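Local structure of ChrR-like cupin domain-containing protein (Ralstonia eutropha JMP134, 3EBR) at residues Thr135-Asp138 with Arg139-Tyr143. The protein is of unknown function but belongs to the ChrR-like cupins, whose beta-barrel fold holds a metal ion in many relatives. Residues are numbered along the deposited sequence; the frame is centred on the assembly and turned at random.
Sequences TSMD and RYLNY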
# COMPACT_ATOMS: atom_id res chain seq x y z
N THR A 135 19.03 -6.91 0.74
CA THR A 135 20.14 -6.96 -0.24
C THR A 135 20.46 -5.55 -0.78
O THR A 135 21.62 -5.25 -1.10
CB THR A 135 19.85 -7.92 -1.40
OG1 THR A 135 18.71 -7.44 -2.12
CG2 THR A 135 19.60 -9.36 -0.91
N SER A 136 19.42 -4.71 -0.92
CA SER A 136 19.55 -3.31 -1.36
C SER A 136 20.32 -2.49 -0.32
O SER A 136 21.22 -1.70 -0.66
CB SER A 136 18.17 -2.68 -1.55
OG SER A 136 17.44 -3.34 -2.56
N MSE A 137 19.94 -2.68 0.95
CA MSE A 137 20.58 -2.01 2.07
C MSE A 137 22.03 -2.48 2.24
O MSE A 137 22.90 -1.64 2.49
CB MSE A 137 19.78 -2.26 3.36
CG MSE A 137 20.26 -1.52 4.60
SE MSE A 137 20.08 0.40 4.44
CE MSE A 137 18.10 0.55 4.70
N ASP A 138 22.26 -3.80 2.13
CA ASP A 138 23.61 -4.38 2.24
C ASP A 138 24.53 -3.77 1.19
O ASP A 138 25.62 -3.33 1.53
CB ASP A 138 23.64 -5.92 2.08
CG ASP A 138 23.08 -6.67 3.31
OD1 ASP A 138 22.75 -6.07 4.36
OD2 ASP A 138 22.99 -7.92 3.21
N ARG A 139 24.06 -3.71 -0.05
CA ARG A 139 24.83 -3.12 -1.15
C ARG A 139 25.10 -1.62 -0.91
O ARG A 139 26.24 -1.18 -1.05
CB ARG A 139 24.10 -3.36 -2.48
CG ARG A 139 24.74 -2.76 -3.73
CD ARG A 139 24.06 -2.98 -5.07
NE ARG A 139 23.87 -4.39 -5.44
CZ ARG A 139 22.84 -5.16 -5.07
NH1 ARG A 139 21.85 -4.72 -4.29
NH2 ARG A 139 22.81 -6.41 -5.49
N TYR A 140 24.06 -0.86 -0.53
CA TYR A 140 24.19 0.58 -0.24
C TYR A 140 25.21 0.83 0.88
O TYR A 140 26.13 1.62 0.71
CB TYR A 140 22.82 1.21 0.08
CG TYR A 140 22.92 2.66 0.49
CD1 TYR A 140 23.13 3.66 -0.46
CD2 TYR A 140 22.82 3.04 1.84
CE1 TYR A 140 23.24 5.01 -0.09
CE2 TYR A 140 22.93 4.38 2.22
CZ TYR A 140 23.13 5.36 1.25
OH TYR A 140 23.24 6.69 1.63
N LEU A 141 25.06 0.11 2.00
CA LEU A 141 26.00 0.23 3.13
C LEU A 141 27.40 -0.32 2.83
O LEU A 141 28.37 0.23 3.34
CB LEU A 141 25.41 -0.42 4.40
CG LEU A 141 24.12 0.19 4.99
CD1 LEU A 141 23.59 -0.69 6.10
CD2 LEU A 141 24.35 1.62 5.48
N ASN A 142 27.52 -1.40 2.04
CA ASN A 142 28.84 -1.97 1.65
C ASN A 142 29.67 -1.02 0.77
O ASN A 142 30.88 -0.93 0.94
CB ASN A 142 28.74 -3.36 0.96
CG ASN A 142 28.36 -4.51 1.91
OD1 ASN A 142 28.59 -4.47 3.12
ND2 ASN A 142 27.77 -5.56 1.34
N TYR A 143 29.01 -0.34 -0.18
CA TYR A 143 29.67 0.64 -1.07
C TYR A 143 30.10 1.86 -0.28
O TYR A 143 31.20 2.38 -0.51
CB TYR A 143 28.75 1.06 -2.21
CG TYR A 143 29.23 2.13 -3.17
CD1 TYR A 143 29.09 3.49 -2.88
CD2 TYR A 143 29.78 1.79 -4.41
CE1 TYR A 143 29.54 4.48 -3.77
CE2 TYR A 143 30.22 2.77 -5.31
CZ TYR A 143 30.09 4.11 -4.98
OH TYR A 143 30.52 5.08 -5.86
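Four successive i to i+4 backbone hydrogen bonds join Thr135-Asp138 to Arg139-Tyr143 as one unbroken turn-upon-turn of alpha-helix, from Arg139 N to Thr135 O (3.1 Å) through to Asn142 N to Asp138 O (2.8 Å). Upon this scaffold the side chains sort into faces. Met137, modelled as selenomethionine, and Leu141 stand one turn apart and form an apolar pair: Met137 CG lies 3.7 Å from Leu141 CD1. Met137 SE lies 4.0 Å from Leu141 CD1. Leu141 has CG anti to its carbonyl carbon (chi1 -64°), which carries the branch back toward Met137. Apolar side chains suit this place, where the aromatic ring of Phe4 of the second subunit packs on both and Ile36 of the same chain also touches Met137.

Another face turns to the chain's own beta-strands. Arg139 runs extended until a bend at chi3 (-57°) brings the guanidinium back beside the preceding turn, with the CA of Ser136 at its edge. Arg139 NH1 comes 3.2 Å from Thr135 O, but the angle is too poor for a hydrogen bond; instead the group is held by a salt bridge to Glu131, a bond from NE to Ala23 O and a cation-pi contact with Phe22. Thr135 OG1 also bonds to Glu131, small Ser136 bonds to Asn132 O, and Tyr140, its ring sent away from the preceding turn, bonds through its hydroxyl to Lys152 N.

Asp138 and Asn142 occupy the exposed side, as their polarity suits. The Asn142 amide lies back against the Asp138 carbonyl, with ND2 too poorly angled for a hydrogen bond. The helix is thus amphipathic, exposed Asp138 and Asn142 set against buried Ser136, Met137, Arg139 and Tyr140. Its polar anchors tie it to neighbouring parts of its own chain, and the Met137-Leu141 pair meets a neighbouring subunit.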